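Local atomic coordinates of putative drug/sodium antiporter (Escherichia coli, PDB entry 4Z3N), a protein that is a MATE transporter linked to movement of the genotoxin colibactin, probably working as an antiporter across the cell membrane. Residues Ala21-Gly26 with Leu313-Gly318; Arg110-Gly115 with Ile168-Gly173. All blocks are in the same frame, centred on the assembly; numbering follows the deposited sequence.

Contact 1: Ala21-Gly26 with Leu313-Gly318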
loop_
_atom_site.group_PDB
_atom_site.type_symbol
_atom_site.label_atom_id
_atom_site.label_comp_id
_atom_site.label_asym_id
_atom_site.label_seq_id
_atom_site.Cartn_x
_atom_site.Cartn_y
_atom_site.Cartn_z
ATOM N N ALA A 21 -12.865 -0.617 22.444
ATOM C CA ALA A 21 -14.126 0.074 22.738
ATOM C C ALA A 21 -14.808 0.757 21.550
ATOM O O ALA A 21 -14.159 1.432 20.745
ATOM C CB ALA A 21 -13.884 1.101 23.830
ATOM N N GLY A 22 -16.129 0.582 21.471
ATOM C CA GLY A 22 -16.970 1.239 20.478
ATOM C C GLY A 22 -17.145 0.414 19.214
ATOM O O GLY A 22 -17.823 0.830 18.262
ATOM N N MET A 23 -16.524 -0.764 19.209
ATOM C CA MET A 23 -16.468 -1.615 18.029
ATOM C C MET A 23 -17.847 -2.083 17.568
ATOM O O MET A 23 -18.221 -1.921 16.401
ATOM C CB MET A 23 -15.580 -2.835 18.308
ATOM C CG MET A 23 -15.446 -3.803 17.133
ATOM S SD MET A 23 -14.734 -3.088 15.616
ATOM C CE MET A 23 -13.049 -2.772 16.144
ATOM N N PHE A 24 -18.572 -2.725 18.473
ATOM C CA PHE A 24 -19.879 -3.270 18.146
ATOM C C PHE A 24 -21.034 -2.283 18.301
ATOM O O PHE A 24 -21.983 -2.325 17.514
ATOM C CB PHE A 24 -20.079 -4.547 18.963
ATOM C CG PHE A 24 -18.912 -5.493 18.832
ATOM C CD1 PHE A 24 -18.679 -6.157 17.627
ATOM C CD2 PHE A 24 -17.995 -5.640 19.863
ATOM C CE1 PHE A 24 -17.586 -6.994 17.468
ATOM C CE2 PHE A 24 -16.887 -6.475 19.721
ATOM C CZ PHE A 24 -16.683 -7.154 18.518
ATOM N N ASP A 25 -21.021 -1.450 19.339
ATOM C CA ASP A 25 -22.138 -0.509 19.516
ATOM C C ASP A 25 -21.887 0.977 19.237
ATOM O O ASP A 25 -22.835 1.750 19.167
ATOM C CB ASP A 25 -22.718 -0.650 20.941
ATOM C CG ASP A 25 -21.696 -0.333 22.042
ATOM O OD1 ASP A 25 -20.508 -0.073 21.732
ATOM O OD2 ASP A 25 -22.091 -0.343 23.227
ATOM N N GLY A 26 -20.651 1.389 19.027
ATOM C CA GLY A 26 -20.361 2.820 19.033
ATOM C C GLY A 26 -20.598 3.667 17.783
ATOM O O GLY A 26 -21.147 3.208 16.778
ATOM N N LEU A 313 -10.843 0.089 8.548
ATOM C CA LEU A 313 -12.097 -0.465 8.085
ATOM C C LEU A 313 -12.034 -1.980 8.021
ATOM O O LEU A 313 -13.047 -2.655 8.228
ATOM C CB LEU A 313 -12.467 0.105 6.710
ATOM C CG LEU A 313 -13.767 -0.468 6.134
ATOM C CD1 LEU A 313 -15.005 -0.026 6.951
ATOM C CD2 LEU A 313 -13.906 -0.092 4.691
ATOM N N LEU A 314 -10.849 -2.508 7.725
ATOM C CA LEU A 314 -10.637 -3.954 7.694
ATOM C C LEU A 314 -10.961 -4.588 9.073
ATOM O O LEU A 314 -11.725 -5.553 9.190
ATOM C CB LEU A 314 -9.189 -4.273 7.273
ATOM C CG LEU A 314 -8.921 -5.768 7.084
ATOM C CD1 LEU A 314 -8.941 -6.114 5.632
ATOM C CD2 LEU A 314 -7.618 -6.184 7.717
ATOM N N THR A 315 -10.387 -4.006 10.113
ATOM C CA THR A 315 -10.677 -4.409 11.476
ATOM C C THR A 315 -12.151 -4.297 11.878
ATOM O O THR A 315 -12.688 -5.200 12.535
ATOM C CB THR A 315 -9.870 -3.580 12.421
ATOM O OG1 THR A 315 -8.546 -3.458 11.882
ATOM C CG2 THR A 315 -9.837 -4.243 13.783
ATOM N N VAL A 316 -12.788 -3.191 11.497
ATOM C CA VAL A 316 -14.173 -2.955 11.870
ATOM C C VAL A 316 -15.119 -3.865 11.072
ATOM O O VAL A 316 -16.062 -4.438 11.633
ATOM C CB VAL A 316 -14.566 -1.478 11.672
ATOM C CG1 VAL A 316 -16.064 -1.307 11.847
ATOM C CG2 VAL A 316 -13.799 -0.595 12.647
ATOM N N VAL A 317 -14.854 -4.017 9.774
ATOM C CA VAL A 317 -15.654 -4.919 8.959
ATOM C C VAL A 317 -15.392 -6.351 9.383
ATOM O O VAL A 317 -16.328 -7.116 9.602
ATOM C CB VAL A 317 -15.357 -4.780 7.455
ATOM C CG1 VAL A 317 -16.100 -5.872 6.654
ATOM C CG2 VAL A 317 -15.720 -3.368 6.963
ATOM N N GLY A 318 -14.117 -6.712 9.515
ATOM C CA GLY A 318 -13.758 -8.072 9.878
ATOM C C GLY A 318 -14.363 -8.537 11.204
ATOM O O GLY A 318 -14.884 -9.659 11.303
#
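With CG of Met23 opposite its own backbone nitrogen (chi1 -180°), and with bends at chi2 (60°) and chi3 (68°), the thioether folds over toward helix 286-322 and lies against Val316. The sulfur makes the nearest approach. Met23 SD is 3.8 Å from Val316 CA, so it rests on the helix backbone as well as on a side chain, and it is 4.0 Å from Val316 CG2. The methyl continues past that branch: Met23 CE comes to 4.2 Å from Val316 CG2 and to 4.2 Å from Thr315 CG2. Val316 turns CG2 to the methionine by placing it beside its backbone nitrogen and anti to its carbonyl carbon, and the two side chains cross at a slant. A long, flexible, weakly polar methionine suits this place because it can reach from a loop and adapt to the surface of two beta-branched residues, Thr315 and Val316. Thr315 offers only its methyl here, while its hydroxyl is hydrogen-bonded to the carbonyl of Gln176 on another helix. Behind the thioether, Met23 CG lies 3.7 Å above the Phe24 ring, over its centre, so the root of the methionine is backed by an aromatic face. The loop itself is turned by the bond from Gly26 N to Gly22 O (3.0 Å), and Gly22 has a positive phi that glycine adopts easily. Arg328 fastens the same turn, donating to the carbonyls of Met23 and Gly26, and Leu31 and Met35 of helix 28-56 also pack on Val316. The contact is thus a buried apolar packing of the N-terminal loop, just ahead of the first long helix, on a predicted transmembrane helix of the second MatE sequence region, within the all-helical MATE fold.

Contact 2: Arg110-Gly115 with Ile168-Gly173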
loop_
_atom_site.group_PDB
_atom_site.type_symbol
_atom_site.label_atom_id
_atom_site.label_comp_id
_atom_site.label_asym_id
_atom_site.label_seq_id
_atom_site.Cartn_x
_atom_site.Cartn_y
_atom_site.Cartn_z
ATOM N N ARG A 110 -4.038 -20.196 16.332
ATOM C CA ARG A 110 -3.782 -20.905 15.080
ATOM C C ARG A 110 -3.284 -19.951 13.990
ATOM O O ARG A 110 -2.314 -20.235 13.274
ATOM C CB ARG A 110 -5.052 -21.591 14.571
ATOM C CG ARG A 110 -5.458 -22.893 15.222
ATOM C CD ARG A 110 -6.635 -23.460 14.420
ATOM N NE ARG A 110 -7.319 -24.586 15.063
ATOM C CZ ARG A 110 -8.558 -24.983 14.763
ATOM N NH1 ARG A 110 -9.264 -24.339 13.836
ATOM N NH2 ARG A 110 -9.099 -26.023 15.394
ATOM N N ILE A 111 -3.987 -18.827 13.866
ATOM C CA ILE A 111 -3.820 -17.917 12.751
ATOM C C ILE A 111 -2.432 -17.309 12.783
ATOM O O ILE A 111 -1.792 -17.181 11.742
ATOM C CB ILE A 111 -4.919 -16.816 12.766
ATOM C CG1 ILE A 111 -6.194 -17.354 12.119
ATOM C CG2 ILE A 111 -4.481 -15.573 12.013
ATOM C CD1 ILE A 111 -7.456 -16.563 12.454
ATOM N N LEU A 112 -1.965 -16.949 13.977
ATOM C CA LEU A 112 -0.632 -16.374 14.128
ATOM C C LEU A 112 0.372 -17.417 13.649
ATOM O O LEU A 112 1.279 -17.130 12.853
ATOM C CB LEU A 112 -0.369 -15.964 15.579
ATOM C CG LEU A 112 1.080 -15.748 16.015
ATOM C CD1 LEU A 112 1.774 -14.771 15.107
ATOM C CD2 LEU A 112 1.123 -15.235 17.437
ATOM N N SER A 113 0.171 -18.645 14.113
ATOM C CA SER A 113 1.007 -19.758 13.704
ATOM C C SER A 113 1.089 -19.865 12.186
ATOM O O SER A 113 2.176 -19.761 11.613
ATOM C CB SER A 113 0.481 -21.052 14.309
ATOM O OG SER A 113 0.634 -21.000 15.708
ATOM N N VAL A 114 -0.062 -20.097 11.555
ATOM C CA VAL A 114 -0.172 -20.163 10.105
ATOM C C VAL A 114 0.324 -18.877 9.445
ATOM O O VAL A 114 0.890 -18.915 8.353
ATOM C CB VAL A 114 -1.623 -20.444 9.677
ATOM C CG1 VAL A 114 -1.886 -19.952 8.259
ATOM C CG2 VAL A 114 -1.920 -21.920 9.790
ATOM N N GLY A 115 0.143 -17.749 10.122
ATOM C CA GLY A 115 0.683 -16.483 9.652
ATOM C C GLY A 115 2.204 -16.491 9.574
ATOM O O GLY A 115 2.801 -16.090 8.582
ATOM N N ILE A 168 7.463 -8.518 9.920
ATOM C CA ILE A 168 6.774 -7.263 10.216
ATOM C C ILE A 168 5.350 -7.242 9.678
ATOM O O ILE A 168 4.447 -6.707 10.317
ATOM C CB ILE A 168 7.553 -6.071 9.640
ATOM C CG1 ILE A 168 8.855 -5.895 10.427
ATOM C CG2 ILE A 168 6.711 -4.801 9.661
ATOM C CD1 ILE A 168 9.692 -4.737 9.983
ATOM N N GLY A 169 5.155 -7.817 8.494
ATOM C CA GLY A 169 3.819 -8.029 7.962
ATOM C C GLY A 169 2.920 -8.811 8.912
ATOM O O GLY A 169 1.831 -8.358 9.262
ATOM N N VAL A 170 3.382 -9.986 9.337
ATOM C CA VAL A 170 2.685 -10.771 10.360
ATOM C C VAL A 170 2.303 -9.932 11.602
ATOM O O VAL A 170 1.142 -9.934 12.037
ATOM C CB VAL A 170 3.542 -11.966 10.826
ATOM C CG1 VAL A 170 2.865 -12.703 12.002
ATOM C CG2 VAL A 170 3.811 -12.907 9.679
ATOM N N MET A 171 3.285 -9.221 12.154
ATOM C CA MET A 171 3.104 -8.416 13.347
ATOM C C MET A 171 2.105 -7.283 13.130
ATOM O O MET A 171 1.181 -7.088 13.942
ATOM C CB MET A 171 4.448 -7.854 13.802
ATOM C CG MET A 171 5.478 -8.920 14.173
ATOM S SD MET A 171 5.008 -9.952 15.588
ATOM C CE MET A 171 3.776 -11.028 14.866
ATOM N N MET A 172 2.300 -6.541 12.040
ATOM C CA MET A 172 1.358 -5.507 11.626
ATOM C C MET A 172 -0.038 -6.101 11.533
ATOM O O MET A 172 -0.996 -5.530 12.057
ATOM C CB MET A 172 1.756 -4.907 10.278
ATOM C CG MET A 172 3.062 -4.109 10.276
ATOM S SD MET A 172 2.793 -2.388 10.719
ATOM C CE MET A 172 1.606 -1.903 9.464
ATOM N N GLY A 173 -0.141 -7.255 10.876
ATOM C CA GLY A 173 -1.411 -7.943 10.713
ATOM C C GLY A 173 -2.002 -8.412 12.035
ATOM O O GLY A 173 -3.219 -8.390 12.243
#
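Apolar packing between side chains is led by Leu112, whose CD1 methyl meets Val170 CG1 at 3.9 Å. The leucine places CG on the far side from its backbone nitrogen (chi1 162°), which carries the branched end across the gap although its first bond does not aim at the other helix. Val170 does aim there, and the two side chains cross at about a right angle. Leu112 CD1 also has Met171 CE at 4.3 Å, and Met92 of helix 75-101 is another apolar neighbour of the leucine. Met171 starts off away from the interface, and its bent chain brings the terminal methyl back to the leucine, an easy job for an unbranched, flexible residue; it also touches Phe228 and Leu232 of helix 209-232. A second kind of contact sets a side chain on bare backbone. Val170 CG2 rests on the carbonyl of Gly115, 3.5 Å from Gly115 O and 3.9 Å from Gly115 C. With no side chain at Gly115, the backbones can draw near there, and the CA atoms of Gly115 and Val170 stand 6.1 Å apart. These are neighbouring, nearly antiparallel helices in the helical bundle of the first MatE sequence region: the short segments have axes 10.4 Å apart at closest approach, with 160° between their N-to-C directions. Both stretches lie in predicted transmembrane helices. A short, branched valine suits a place where the glycine backbone comes close, and Val170 also touches Ile116 and Ala119, which continue helix 107-132 past Gly115. Polar bonding of the backbone stays inside each helix: Gly115 N donates to Ile111 O, and Gly173 N to Gly169 O.

Both contacts are apolar, with similar small areas, and both lie in the interior, though Leu112 of contact 2 is partly exposed whereas all three touching residues of contact 1 are buried. Contact 1 lays a loop on a helix, relying on one reaching methionine and on polar fastening of the loop backbone by a neighbouring arginine. Contact 2 joins two regular helices through branched methyls and a glycine, both within the first MatE region; the helical segment of contact 1 lies in the second. Helix 162-177 relates them, supplying one side of contact 2 and, at Gln176, the carbonyl that bonds the Thr315 hydroxyl. Contact 2 falls within the loop of chain that contact 1 closes.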